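Local coordinates for amino acid adenylation domain-containing protein (Bacillus stratosphericus LAMA 585, PDB 6ULY), which probably selects and activates a keto acid as its acyl adenylate for nonribosomal depsipeptide synthesis, at residues L63-S77 and W118-L132. Residues are numbered along the deposited sequence; the frame is centred on the assembly and turned at random.
Sequences LGLKAGDPVFFQFSS and WKLLEHPLILTDDSL. With SO4 (sulfate ion), chain I; SO4 (sulfate ion), chain J; SO4 (sulfate ion), chain D.
F72 packs its CB against I126 CG1 (3.9 Å) and P124 CG, on the I126 face of the sheet. CG is anti to the backbone N (chi1 -155°), which carries CD1 to L121 CD1, at the ring edge, and CE1 to the last turn of helix 109-120, 3.8 Å from W118 N. L114 and A117 of that helix also touch the ring. Strands 70-74 and 125-128 are parallel neighbours in a mixed sheet of the AMP-binding fold; the chain runs between them through helix 78-91, strand 94-97, which borders 70-74 on its other side, and helix 109-120. F72 N donates to L125 O (2.9 Å), L127 N to F72 O, and Q74 N to L127 O. At the start of the pairing a water accepts from L125 N and donates to P70 O. Past the C-terminal ends of both strands, D129 OD2 takes three donors, holding S76 and the N-cap residue S77 ahead of helix 78-91. S76 N comes nearly along the C-O axis; S76 OG (2.8 Å, anti side) and S77 N (syn side) lie out of the carboxylate plane, and both N-H bonds are bent. OD1, buried with no polar partner in the model, lies at the F75 ring edge, 3.2 Å from CD1, while T128 CA makes a CH-pi contact over one face.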
loop_
_atom_site.group_PDB
_atom_site.type_symbol
_atom_site.label_atom_id
_atom_site.label_comp_id
_atom_site.label_asym_id
_atom_site.label_seq_id
_atom_site.Cartn_x
_atom_site.Cartn_y
_atom_site.Cartn_z
ATOM N N LEU A 63 -36.606 -7.137 3.181
ATOM C CA LEU A 63 -35.445 -8.001 3.009
ATOM C C LEU A 63 -34.689 -8.239 4.308
ATOM O O LEU A 63 -33.667 -8.931 4.291
ATOM C CB LEU A 63 -34.505 -7.400 1.961
ATOM C CG LEU A 63 -35.122 -7.291 0.564
ATOM C CD1 LEU A 63 -34.250 -6.470 -0.371
ATOM C CD2 LEU A 63 -35.369 -8.677 -0.014
ATOM N N GLY A 64 -35.159 -7.689 5.424
ATOM C CA GLY A 64 -34.584 -7.966 6.721
ATOM C C GLY A 64 -33.616 -6.929 7.241
ATOM O O GLY A 64 -33.031 -7.140 8.310
ATOM N N LEU A 65 -33.439 -5.815 6.537
ATOM C CA LEU A 65 -32.446 -4.830 6.938
ATOM C C LEU A 65 -32.853 -4.157 8.240
ATOM O O LEU A 65 -33.976 -3.660 8.371
ATOM C CB LEU A 65 -32.261 -3.788 5.840
ATOM C CG LEU A 65 -31.270 -4.172 4.741
ATOM C CD1 LEU A 65 -31.572 -5.557 4.191
ATOM C CD2 LEU A 65 -31.290 -3.143 3.624
ATOM N N LYS A 66 -31.933 -4.141 9.201
ATOM C CA LYS A 66 -32.135 -3.497 10.489
ATOM C C LYS A 66 -31.240 -2.267 10.599
ATOM O O LYS A 66 -30.206 -2.166 9.936
ATOM C CB LYS A 66 -31.835 -4.466 11.638
ATOM C CG LYS A 66 -32.641 -5.759 11.587
ATOM C CD LYS A 66 -34.134 -5.507 11.783
ATOM C CE LYS A 66 -34.920 -6.812 11.819
ATOM N NZ LYS A 66 -36.348 -6.602 12.189
ATOM N N ALA A 67 -31.659 -1.323 11.442
ATOM C CA ALA A 67 -30.881 -0.110 11.658
ATOM C C ALA A 67 -29.449 -0.461 12.043
ATOM O O ALA A 67 -29.215 -1.301 12.917
ATOM C CB ALA A 67 -31.535 0.741 12.750
ATOM N N GLY A 68 -28.489 0.181 11.376
ATOM C CA GLY A 68 -27.084 -0.098 11.566
ATOM C C GLY A 68 -26.484 -1.028 10.531
ATOM O O GLY A 68 -25.260 -1.028 10.353
ATOM N N ASP A 69 -27.312 -1.818 9.853
ATOM C CA ASP A 69 -26.807 -2.711 8.823
ATOM C C ASP A 69 -26.203 -1.898 7.681
ATOM O O ASP A 69 -26.739 -0.844 7.317
ATOM C CB ASP A 69 -27.922 -3.605 8.279
ATOM C CG ASP A 69 -28.383 -4.641 9.279
ATOM O OD1 ASP A 69 -27.754 -4.757 10.350
ATOM O OD2 ASP A 69 -29.379 -5.339 8.993
ATOM N N PRO A 70 -25.090 -2.341 7.105
ATOM C CA PRO A 70 -24.584 -1.702 5.889
ATOM C C PRO A 70 -25.339 -2.176 4.657
ATOM O O PRO A 70 -25.926 -3.260 4.621
ATOM C CB PRO A 70 -23.116 -2.145 5.843
ATOM C CG PRO A 70 -23.106 -3.444 6.553
ATOM C CD PRO A 70 -24.154 -3.356 7.623
ATOM N N VAL A 71 -25.314 -1.327 3.635
ATOM C CA VAL A 71 -25.937 -1.610 2.350
ATOM C C VAL A 71 -24.953 -1.226 1.258
ATOM O O VAL A 71 -24.456 -0.095 1.236
ATOM C CB VAL A 71 -27.263 -0.849 2.172
ATOM C CG1 VAL A 71 -27.898 -1.200 0.834
ATOM C CG2 VAL A 71 -28.203 -1.154 3.321
ATOM N N PHE A 72 -24.689 -2.159 0.349
ATOM C CA PHE A 72 -23.654 -1.996 -0.666
ATOM C C PHE A 72 -24.286 -1.436 -1.935
ATOM O O PHE A 72 -25.046 -2.131 -2.616
ATOM C CB PHE A 72 -22.971 -3.336 -0.928
ATOM C CG PHE A 72 -21.579 -3.214 -1.470
ATOM C CD1 PHE A 72 -20.492 -3.249 -0.616
ATOM C CD2 PHE A 72 -21.354 -3.069 -2.831
ATOM C CE1 PHE A 72 -19.206 -3.142 -1.103
ATOM C CE2 PHE A 72 -20.062 -2.963 -3.324
ATOM C CZ PHE A 72 -18.990 -3.000 -2.457
ATOM N N PHE A 73 -23.965 -0.183 -2.257
ATOM C CA PHE A 73 -24.545 0.477 -3.419
ATOM C C PHE A 73 -23.761 0.141 -4.683
ATOM O O PHE A 73 -22.532 0.258 -4.714
ATOM C CB PHE A 73 -24.573 1.993 -3.218
ATOM C CG PHE A 73 -25.692 2.477 -2.332
ATOM C CD1 PHE A 73 -26.299 1.628 -1.420
ATOM C CD2 PHE A 73 -26.143 3.784 -2.425
ATOM C CE1 PHE A 73 -27.322 2.076 -0.614
ATOM C CE2 PHE A 73 -27.168 4.237 -1.622
ATOM C CZ PHE A 73 -27.761 3.383 -0.718
ATOM N N GLN A 74 -24.486 -0.252 -5.736
ATOM C CA GLN A 74 -23.913 -0.543 -7.056
ATOM C C GLN A 74 -24.915 -0.015 -8.082
ATOM O O GLN A 74 -25.775 -0.755 -8.565
ATOM C CB GLN A 74 -23.639 -2.031 -7.231
ATOM C CG GLN A 74 -22.405 -2.521 -6.491
ATOM C CD GLN A 74 -21.121 -2.040 -7.134
ATOM O OE1 GLN A 74 -20.539 -2.733 -7.967
ATOM N NE2 GLN A 74 -20.677 -0.846 -6.756
ATOM N N PHE A 75 -24.793 1.269 -8.410
ATOM C CA PHE A 75 -25.790 1.972 -9.200
ATOM C C PHE A 75 -25.180 2.559 -10.461
ATOM O O PHE A 75 -24.023 2.989 -10.468
ATOM C CB PHE A 75 -26.447 3.099 -8.390
ATOM C CG PHE A 75 -27.380 2.607 -7.330
ATOM C CD1 PHE A 75 -28.644 2.149 -7.661
ATOM C CD2 PHE A 75 -26.992 2.593 -6.004
ATOM C CE1 PHE A 75 -29.504 1.688 -6.687
ATOM C CE2 PHE A 75 -27.848 2.132 -5.023
ATOM C CZ PHE A 75 -29.105 1.680 -5.363
ATOM N N SER A 76 -25.978 2.551 -11.531
ATOM C CA SER A 76 -25.737 3.368 -12.707
ATOM C C SER A 76 -26.712 4.531 -12.819
ATOM O O SER A 76 -26.418 5.497 -13.529
ATOM C CB SER A 76 -25.835 2.515 -13.980
ATOM O OG SER A 76 -27.122 1.933 -14.103
ATOM N N SER A 77 -27.847 4.467 -12.128
ATOM C CA SER A 77 -28.875 5.495 -12.202
ATOM C C SER A 77 -28.760 6.430 -11.004
ATOM O O SER A 77 -28.811 5.980 -9.855
ATOM C CB SER A 77 -30.268 4.867 -12.243
ATOM O OG SER A 77 -31.243 5.810 -11.831
ATOM N N TRP A 118 -16.894 -5.725 0.354
ATOM C CA TRP A 118 -18.081 -6.537 0.599
ATOM C C TRP A 118 -17.829 -7.529 1.727
ATOM O O TRP A 118 -18.655 -7.680 2.635
ATOM C CB TRP A 118 -18.478 -7.248 -0.693
ATOM C CG TRP A 118 -19.563 -8.260 -0.558
ATOM C CD1 TRP A 118 -20.909 -8.021 -0.479
ATOM C CD2 TRP A 118 -19.406 -9.682 -0.526
ATOM N NE1 TRP A 118 -21.594 -9.208 -0.383
ATOM C CE2 TRP A 118 -20.696 -10.243 -0.412
ATOM C CE3 TRP A 118 -18.300 -10.538 -0.578
ATOM C CZ2 TRP A 118 -20.908 -11.617 -0.347
ATOM C CZ3 TRP A 118 -18.513 -11.904 -0.509
ATOM C CH2 TRP A 118 -19.807 -12.430 -0.397
ATOM N N LYS A 119 -16.678 -8.203 1.691
ATOM C CA LYS A 119 -16.327 -9.146 2.750
ATOM C C LYS A 119 -16.045 -8.428 4.064
ATOM O O LYS A 119 -16.387 -8.933 5.140
ATOM C CB LYS A 119 -15.115 -9.977 2.321
ATOM C CG LYS A 119 -14.718 -11.065 3.302
ATOM C CD LYS A 119 -13.623 -11.960 2.722
ATOM C CE LYS A 119 -13.191 -13.042 3.709
ATOM N NZ LYS A 119 -12.132 -13.940 3.148
ATOM N N LEU A 120 -15.413 -7.254 4.004
ATOM C CA LEU A 120 -15.143 -6.507 5.227
ATOM C C LEU A 120 -16.434 -6.124 5.937
ATOM O O LEU A 120 -16.473 -6.070 7.173
ATOM C CB LEU A 120 -14.324 -5.255 4.908
ATOM C CG LEU A 120 -13.753 -4.511 6.117
ATOM C CD1 LEU A 120 -12.800 -5.416 6.896
ATOM C CD2 LEU A 120 -13.057 -3.224 5.686
ATOM N N LEU A 121 -17.493 -5.860 5.178
ATOM C CA LEU A 121 -18.792 -5.488 5.720
ATOM C C LEU A 121 -19.676 -6.694 6.014
ATOM O O LEU A 121 -20.878 -6.526 6.239
ATOM C CB LEU A 121 -19.501 -4.544 4.748
ATOM C CG LEU A 121 -18.810 -3.191 4.565
ATOM C CD1 LEU A 121 -19.254 -2.516 3.281
ATOM C CD2 LEU A 121 -19.092 -2.295 5.757
ATOM N N GLU A 122 -19.111 -7.901 6.017
ATOM C CA GLU A 122 -19.849 -9.119 6.348
ATOM C C GLU A 122 -21.033 -9.331 5.402
ATOM O O GLU A 122 -22.178 -9.501 5.824
ATOM C CB GLU A 122 -20.303 -9.094 7.810
ATOM C CG GLU A 122 -19.146 -9.165 8.804
ATOM C CD GLU A 122 -19.610 -9.155 10.247
ATOM O OE1 GLU A 122 -20.765 -8.751 10.501
ATOM O OE2 GLU A 122 -18.823 -9.556 11.129
ATOM N N HIS A 123 -20.741 -9.323 4.102
ATOM C CA HIS A 123 -21.693 -9.742 3.084
ATOM C C HIS A 123 -22.987 -8.943 3.167
ATOM O O HIS A 123 -24.056 -9.519 3.402
ATOM C CB HIS A 123 -21.997 -11.233 3.232
ATOM C CG HIS A 123 -20.777 -12.090 3.364
ATOM N ND1 HIS A 123 -19.605 -11.826 2.688
ATOM C CD2 HIS A 123 -20.548 -13.206 4.095
ATOM C CE1 HIS A 123 -18.707 -12.745 2.995
ATOM N NE2 HIS A 123 -19.253 -13.592 3.849
ATOM N N PRO A 124 -22.938 -7.630 2.982
ATOM C CA PRO A 124 -24.167 -6.834 3.009
ATOM C C PRO A 124 -24.967 -6.993 1.727
ATOM O O PRO A 124 -24.443 -7.326 0.663
ATOM C CB PRO A 124 -23.656 -5.398 3.158
ATOM C CG PRO A 124 -22.311 -5.423 2.503
ATOM C CD PRO A 124 -21.743 -6.795 2.767
ATOM N N LEU A 125 -26.266 -6.737 1.848
ATOM C CA LEU A 125 -27.119 -6.700 0.672
ATOM C C LEU A 125 -26.562 -5.697 -0.325
ATOM O O LEU A 125 -26.230 -4.564 0.038
ATOM C CB LEU A 125 -28.550 -6.318 1.062
ATOM C CG LEU A 125 -29.498 -5.967 -0.093
ATOM C CD1 LEU A 125 -29.792 -7.196 -0.936
ATOM C CD2 LEU A 125 -30.784 -5.350 0.433
ATOM N N ILE A 126 -26.457 -6.112 -1.578
ATOM C CA ILE A 126 -26.064 -5.211 -2.651
ATOM C C ILE A 126 -27.328 -4.639 -3.276
ATOM O O ILE A 126 -28.239 -5.382 -3.660
ATOM C CB ILE A 126 -25.198 -5.931 -3.699
ATOM C CG1 ILE A 126 -23.942 -6.520 -3.038
ATOM C CG2 ILE A 126 -24.821 -4.963 -4.813
ATOM C CD1 ILE A 126 -23.082 -7.359 -3.969
ATOM N N LEU A 127 -27.385 -3.316 -3.353
ATOM C CA LEU A 127 -28.511 -2.584 -3.906
ATOM C C LEU A 127 -28.059 -1.938 -5.205
ATOM O O LEU A 127 -26.999 -1.302 -5.246
ATOM C CB LEU A 127 -28.992 -1.526 -2.914
ATOM C CG LEU A 127 -30.478 -1.206 -2.834
ATOM C CD1 LEU A 127 -31.295 -2.460 -2.594
ATOM C CD2 LEU A 127 -30.699 -0.197 -1.724
ATOM N N THR A 128 -28.856 -2.094 -6.261
ATOM C CA THR A 128 -28.410 -1.722 -7.595
ATOM C C THR A 128 -29.618 -1.357 -8.452
ATOM O O THR A 128 -30.736 -1.201 -7.951
ATOM C CB THR A 128 -27.597 -2.863 -8.224
ATOM O OG1 THR A 128 -27.374 -2.590 -9.613
ATOM C CG2 THR A 128 -28.331 -4.188 -8.079
ATOM N N ASP A 129 -29.372 -1.213 -9.752
ATOM C CA ASP A 129 -30.367 -0.878 -10.758
ATOM C C ASP A 129 -30.865 -2.122 -11.479
ATOM O O ASP A 129 -30.227 -3.177 -11.469
ATOM C CB ASP A 129 -29.774 0.071 -11.799
ATOM C CG ASP A 129 -29.450 1.410 -11.232
ATOM O OD1 ASP A 129 -30.223 1.878 -10.374
ATOM O OD2 ASP A 129 -28.427 1.995 -11.641
ATOM N N ASP A 130 -32.005 -1.969 -12.154
ATOM C CA ASP A 130 -32.447 -3.015 -13.066
ATOM C C ASP A 130 -31.455 -3.195 -14.209
ATOM O O ASP A 130 -31.239 -4.319 -14.675
ATOM C CB ASP A 130 -33.840 -2.688 -13.609
ATOM C CG ASP A 130 -34.948 -2.977 -12.605
ATOM O OD1 ASP A 130 -34.897 -4.033 -11.939
ATOM O OD2 ASP A 130 -35.878 -2.153 -12.491
ATOM N N SER A 131 -30.829 -2.104 -14.658
ATOM C CA SER A 131 -29.844 -2.176 -15.730
ATOM C C SER A 131 -28.544 -2.855 -15.306
ATOM O O SER A 131 -27.742 -3.205 -16.179
ATOM C CB SER A 131 -29.542 -0.768 -16.252
ATOM O OG SER A 131 -28.791 -0.024 -15.308
ATOM N N LEU A 132 -28.316 -3.052 -14.003
ATOM C CA LEU A 132 -27.096 -3.679 -13.512
ATOM C C LEU A 132 -27.316 -4.981 -12.758
ATOM O O LEU A 132 -26.345 -5.720 -12.557
ATOM C CB LEU A 132 -26.336 -2.730 -12.573
ATOM C CG LEU A 132 -25.505 -1.601 -13.178
ATOM C CD1 LEU A 132 -24.882 -0.783 -12.057
ATOM C CD2 LEU A 132 -24.427 -2.141 -14.104
HETATM S S SO4 I . -34.679 -1.586 13.699
HETATM O O1 SO4 I . -33.809 -0.914 14.632
HETATM O O2 SO4 I . -34.360 -2.994 13.676
HETATM O O3 SO4 I . -34.499 -1.025 12.386
HETATM O O4 SO4 I . -36.044 -1.395 14.130
HETATM S S SO4 J . -15.466 -15.222 0.871
HETATM O O1 SO4 J . -15.676 -16.562 1.360
HETATM O O2 SO4 J . -14.056 -14.919 0.945
HETATM O O3 SO4 J . -15.894 -15.128 -0.504
HETATM O O4 SO4 J . -16.235 -14.294 1.680
HETATM S S SO4 D . -30.902 8.579 -13.988
HETATM O O1 SO4 D . -31.249 7.180 -13.923
HETATM O O2 SO4 D . -29.473 8.753 -13.995
HETATM O O3 SO4 D . -31.449 9.249 -12.843
HETATM O O4 SO4 D . -31.441 9.174 -15.167
HETATM O O HOH W 1 -26.957 -5.652 4.494
#